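PDB 2Q0X: paraflagellar rod component from Trypanosoma brucei, which is of unknown function but adopts the alpha/beta hydrolase fold and is probably a component of the paraflagellar rod. Local coordinates for residues 30-41 with 61-72. Sequence-based numbering, arbitrary orientation.
Sequences VFMMNMDARRCV and AEELQGDWAFVQ
Phe-70 O is gripped twice, by Met-33 N at 2.8 Å and by a water that also donates to Phe-31 O and accepts from Gln-72 NE2. That water ties the Gln-72 amide to the backbone carbonyls of Phe-31 and Phe-70, while Gln-72 OE1 takes a bond from Leu-52 N. Strand 69-72 lies between its two neighbours in the mixed sheet: antiparallel to 30-33, where Phe-31 and Gln-72 form a hydrogen-bonded pair, and parallel to 40-41, where Val-41 N and O bond Ala-69 O and Val-71 N. The parallel pair belongs to the beta-alpha-beta unit of strand 40-44, helix 57-64 and strand 69-73.

Just before strand 40-44, Arg-39 shows how one side chain can serve several kinds of contact. Its CG lies between backbone N and carbonyl carbon (chi1 54°), and from there the extended chain runs over one face of Trp-68. Arg-39 CD sits 3.5 Å above the centroid of the six-membered ring of Trp-68, and the guanidinium is stacked on the indole with planes 9° apart. Side-on, Arg-39 NE reaches Asp-67 O and Arg-39 NH2 forms a 2.8 Å salt bridge to Asp-67 OD1, which is approached from above the carboxylate plane; NH1 turns to Glu-109 and Asp-295.

On the sheet face of Cys-40 and Val-71, Met-35 folds back, bent at chi2 and chi3, and brings Met-35 SD within 3.4 Å of Ala-69 CB. Another water joins Asn-34 ND2, Ala-61 O and Trp-68 O, linking the turn to the helix end.

With Asp-67 O and OD1 near its plane and an indole against one face, the guanidinium is held against rotation, and its charge is probably offset by Asp-67, Glu-109 and Asp-295, although Arg-298 lies close by.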
loop_
_atom_site.group_PDB
_atom_site.type_symbol
_atom_site.label_atom_id
_atom_site.label_comp_id
_atom_site.label_asym_id
_atom_site.label_seq_id
_atom_site.Cartn_x
_atom_site.Cartn_y
_atom_site.Cartn_z
ATOM N N VAL A 30 -7.490 -6.693 -0.322
ATOM C CA VAL A 30 -7.661 -7.733 0.659
ATOM C C VAL A 30 -7.171 -9.022 0.014
ATOM O O VAL A 30 -7.621 -9.390 -1.068
ATOM C CB VAL A 30 -9.161 -7.905 1.079
ATOM C CG1 VAL A 30 -9.275 -8.960 2.154
ATOM C CG2 VAL A 30 -9.794 -6.564 1.536
ATOM N N PHE A 31 -6.248 -9.690 0.678
ATOM C CA PHE A 31 -5.723 -10.971 0.218
ATOM C C PHE A 31 -6.176 -12.075 1.175
ATOM O O PHE A 31 -5.805 -12.063 2.341
ATOM C CB PHE A 31 -4.193 -10.933 0.174
ATOM C CG PHE A 31 -3.578 -12.158 -0.421
ATOM C CD1 PHE A 31 -2.826 -13.013 0.351
ATOM C CD2 PHE A 31 -3.736 -12.439 -1.782
ATOM C CE1 PHE A 31 -2.253 -14.148 -0.218
ATOM C CE2 PHE A 31 -3.185 -13.560 -2.339
ATOM C CZ PHE A 31 -2.436 -14.414 -1.559
ATOM N N MET A 32 -6.957 -13.025 0.659
ATOM C CA MET A 32 -7.467 -14.155 1.438
ATOM C C MET A 32 -6.750 -15.470 1.071
ATOM O O MET A 32 -6.544 -15.759 -0.100
ATOM C CB MET A 32 -8.949 -14.342 1.160
ATOM C CG MET A 32 -9.752 -13.041 1.096
ATOM S SD MET A 32 -11.503 -13.340 0.834
ATOM C CE MET A 32 -11.543 -13.989 -0.814
ATOM N N MET A 33 -6.420 -16.271 2.085
ATOM C CA MET A 33 -5.814 -17.594 1.884
ATOM C C MET A 33 -6.643 -18.645 2.597
ATOM O O MET A 33 -7.071 -18.427 3.738
ATOM C CB MET A 33 -4.386 -17.639 2.430
ATOM C CG MET A 33 -3.476 -16.660 1.770
ATOM S SD MET A 33 -1.937 -16.471 2.644
ATOM C CE MET A 33 -1.165 -18.000 2.231
ATOM N N ASN A 34 -6.882 -19.763 1.918
ATOM C CA ASN A 34 -7.478 -20.949 2.540
ATOM C C ASN A 34 -8.879 -20.711 3.073
ATOM O O ASN A 34 -9.187 -21.003 4.222
ATOM C CB ASN A 34 -6.551 -21.479 3.648
ATOM C CG ASN A 34 -5.132 -21.729 3.127
ATOM O OD1 ASN A 34 -4.963 -22.345 2.074
ATOM N ND2 ASN A 34 -4.121 -21.214 3.835
ATOM N N MET A 35 -9.724 -20.192 2.186
ATOM C CA MET A 35 -11.092 -19.839 2.518
ATOM C C MET A 35 -12.028 -21.042 2.491
ATOM O O MET A 35 -13.229 -20.876 2.610
ATOM C CB MET A 35 -11.600 -18.763 1.547
ATOM C CG MET A 35 -10.804 -17.467 1.599
ATOM S SD MET A 35 -10.940 -16.644 3.201
ATOM C CE MET A 35 -12.591 -15.908 3.069
ATOM N N ASP A 36 -11.484 -22.244 2.316
ATOM C CA ASP A 36 -12.230 -23.484 2.584
ATOM C C ASP A 36 -12.708 -23.555 4.040
ATOM O O ASP A 36 -13.750 -24.145 4.323
ATOM C CB ASP A 36 -11.406 -24.738 2.212
ATOM C CG ASP A 36 -9.889 -24.561 2.451
ATOM O OD1 ASP A 36 -9.355 -25.192 3.399
ATOM O OD2 ASP A 36 -9.239 -23.794 1.693
ATOM N N ALA A 37 -11.969 -22.938 4.960
ATOM C CA ALA A 37 -12.388 -22.906 6.357
ATOM C C ALA A 37 -13.644 -22.017 6.494
ATOM O O ALA A 37 -14.032 -21.320 5.537
ATOM C CB ALA A 37 -11.265 -22.402 7.234
ATOM N N ARG A 38 -14.294 -22.059 7.650
ATOM C CA ARG A 38 -15.538 -21.309 7.823
ATOM C C ARG A 38 -15.378 -20.180 8.835
ATOM O O ARG A 38 -16.356 -19.727 9.415
ATOM C CB ARG A 38 -16.670 -22.250 8.238
ATOM N N ARG A 39 -14.139 -19.732 9.020
ATOM C CA ARG A 39 -13.800 -18.651 9.932
ATOM C C ARG A 39 -12.397 -18.194 9.581
ATOM O O ARG A 39 -11.660 -18.936 8.954
ATOM C CB ARG A 39 -13.859 -19.118 11.385
ATOM C CG ARG A 39 -13.017 -20.354 11.669
ATOM C CD ARG A 39 -13.195 -20.841 13.072
ATOM N NE ARG A 39 -12.278 -21.931 13.390
ATOM C CZ ARG A 39 -12.159 -22.474 14.601
ATOM N NH1 ARG A 39 -12.902 -22.043 15.613
ATOM N NH2 ARG A 39 -11.299 -23.473 14.797
ATOM N N CYS A 40 -12.022 -16.986 9.986
ATOM C CA CYS A 40 -10.736 -16.444 9.579
ATOM C C CYS A 40 -10.000 -15.675 10.660
ATOM O O CYS A 40 -10.606 -15.040 11.522
ATOM C CB CYS A 40 -10.894 -15.549 8.331
ATOM S SG CYS A 40 -11.890 -14.038 8.538
ATOM N N VAL A 41 -8.671 -15.741 10.592
ATOM C CA VAL A 41 -7.828 -14.742 11.215
ATOM C C VAL A 41 -7.657 -13.561 10.241
ATOM O O VAL A 41 -7.301 -13.755 9.082
ATOM C CB VAL A 41 -6.464 -15.321 11.589
ATOM C CG1 VAL A 41 -5.543 -14.219 12.120
ATOM C CG2 VAL A 41 -6.658 -16.445 12.618
ATOM N N ALA A 61 -0.362 -19.266 7.905
ATOM C CA ALA A 61 -1.528 -19.575 7.073
ATOM C C ALA A 61 -1.556 -21.057 6.694
ATOM O O ALA A 61 -2.608 -21.697 6.696
ATOM C CB ALA A 61 -1.557 -18.684 5.807
ATOM N N GLU A 62 -0.381 -21.593 6.397
ATOM C CA GLU A 62 -0.220 -22.993 6.077
ATOM C C GLU A 62 -0.654 -23.908 7.235
ATOM O O GLU A 62 -1.383 -24.886 7.032
ATOM C CB GLU A 62 1.254 -23.242 5.720
ATOM C CG GLU A 62 1.527 -24.455 4.935
ATOM C CD GLU A 62 2.983 -24.486 4.471
ATOM O OE1 GLU A 62 3.870 -24.710 5.343
ATOM O OE2 GLU A 62 3.236 -24.273 3.249
ATOM N N GLU A 63 -0.187 -23.582 8.436
ATOM C CA GLU A 63 -0.522 -24.350 9.640
ATOM C C GLU A 63 -1.997 -24.252 10.000
ATOM O O GLU A 63 -2.591 -25.248 10.391
ATOM C CB GLU A 63 0.351 -23.929 10.824
ATOM C CG GLU A 63 1.792 -24.421 10.716
ATOM C CD GLU A 63 1.897 -25.946 10.688
ATOM O OE1 GLU A 63 1.155 -26.630 11.447
ATOM O OE2 GLU A 63 2.733 -26.457 9.907
ATOM N N LEU A 64 -2.572 -23.061 9.819
ATOM C CA LEU A 64 -4.002 -22.802 10.039
ATOM C C LEU A 64 -4.934 -23.496 9.050
ATOM O O LEU A 64 -6.117 -23.664 9.332
ATOM C CB LEU A 64 -4.277 -21.283 9.974
ATOM C CG LEU A 64 -3.807 -20.425 11.158
ATOM C CD1 LEU A 64 -3.873 -18.950 10.821
ATOM C CD2 LEU A 64 -4.632 -20.759 12.401
ATOM N N GLN A 65 -4.404 -23.875 7.888
ATOM C CA GLN A 65 -5.205 -24.370 6.774
ATOM C C GLN A 65 -6.094 -25.543 7.178
ATOM O O GLN A 65 -5.631 -26.486 7.819
ATOM C CB GLN A 65 -4.291 -24.806 5.631
ATOM C CG GLN A 65 -5.027 -25.114 4.344
ATOM C CD GLN A 65 -4.769 -26.510 3.865
ATOM O OE1 GLN A 65 -4.176 -26.717 2.793
ATOM N NE2 GLN A 65 -5.204 -27.500 4.654
ATOM N N GLY A 66 -7.362 -25.477 6.772
ATOM C CA GLY A 66 -8.370 -26.447 7.173
ATOM C C GLY A 66 -9.124 -26.049 8.431
ATOM O O GLY A 66 -10.174 -26.626 8.735
ATOM N N ASP A 67 -8.608 -25.056 9.154
ATOM C CA ASP A 67 -9.130 -24.705 10.473
ATOM C C ASP A 67 -9.523 -23.222 10.506
ATOM O O ASP A 67 -10.672 -22.892 10.798
ATOM C CB ASP A 67 -8.088 -25.045 11.547
ATOM C CG ASP A 67 -8.641 -24.963 12.944
ATOM O OD1 ASP A 67 -9.853 -25.192 13.120
ATOM O OD2 ASP A 67 -7.868 -24.668 13.879
ATOM N N TRP A 68 -8.567 -22.344 10.187
ATOM C CA TRP A 68 -8.835 -20.924 9.973
ATOM C C TRP A 68 -8.286 -20.454 8.618
ATOM O O TRP A 68 -7.171 -20.811 8.227
ATOM C CB TRP A 68 -8.185 -20.071 11.081
ATOM C CG TRP A 68 -8.736 -20.257 12.490
ATOM C CD1 TRP A 68 -8.398 -21.231 13.382
ATOM C CD2 TRP A 68 -9.666 -19.403 13.173
ATOM N NE1 TRP A 68 -9.072 -21.052 14.556
ATOM C CE2 TRP A 68 -9.854 -19.933 14.462
ATOM C CE3 TRP A 68 -10.354 -18.242 12.823
ATOM C CZ2 TRP A 68 -10.706 -19.340 15.404
ATOM C CZ3 TRP A 68 -11.212 -17.666 13.751
ATOM C CH2 TRP A 68 -11.375 -18.218 15.027
ATOM N N ALA A 69 -9.058 -19.635 7.913
ATOM C CA ALA A 69 -8.538 -18.894 6.784
ATOM C C ALA A 69 -7.621 -17.799 7.336
ATOM O O ALA A 69 -7.656 -17.511 8.522
ATOM C CB ALA A 69 -9.666 -18.296 5.944
ATOM N N PHE A 70 -6.775 -17.241 6.479
ATOM C CA PHE A 70 -5.876 -16.153 6.840
ATOM C C PHE A 70 -6.121 -15.013 5.853
ATOM O O PHE A 70 -5.965 -15.192 4.652
ATOM C CB PHE A 70 -4.399 -16.600 6.822
ATOM C CG PHE A 70 -3.459 -15.609 7.482
ATOM C CD1 PHE A 70 -2.538 -14.882 6.728
ATOM C CD2 PHE A 70 -3.521 -15.379 8.848
ATOM C CE1 PHE A 70 -1.685 -13.961 7.315
ATOM C CE2 PHE A 70 -2.679 -14.448 9.440
ATOM C CZ PHE A 70 -1.758 -13.726 8.656
ATOM N N VAL A 71 -6.572 -13.869 6.377
ATOM C CA VAL A 71 -6.918 -12.716 5.566
ATOM C C VAL A 71 -6.080 -11.528 6.009
ATOM O O VAL A 71 -5.896 -11.323 7.204
ATOM C CB VAL A 71 -8.406 -12.334 5.700
ATOM C CG1 VAL A 71 -8.730 -11.096 4.845
ATOM C CG2 VAL A 71 -9.323 -13.521 5.310
ATOM N N GLN A 72 -5.604 -10.761 5.015
ATOM C CA GLN A 72 -4.747 -9.591 5.203
ATOM C C GLN A 72 -5.304 -8.402 4.463
ATOM O O GLN A 72 -5.708 -8.523 3.319
ATOM C CB GLN A 72 -3.366 -9.882 4.647
ATOM C CG GLN A 72 -2.639 -10.950 5.389
ATOM C CD GLN A 72 -1.331 -11.319 4.715
ATOM O OE1 GLN A 72 -0.327 -10.613 4.851
ATOM N NE2 GLN A 72 -1.346 -12.415 3.957
HETATM O O HOH W 1 -4.032 -13.673 3.546
HETATM O O HOH W 2 -4.885 -20.514 6.712
HETATM O O HOH W 3 -8.668 -23.676 5.439
#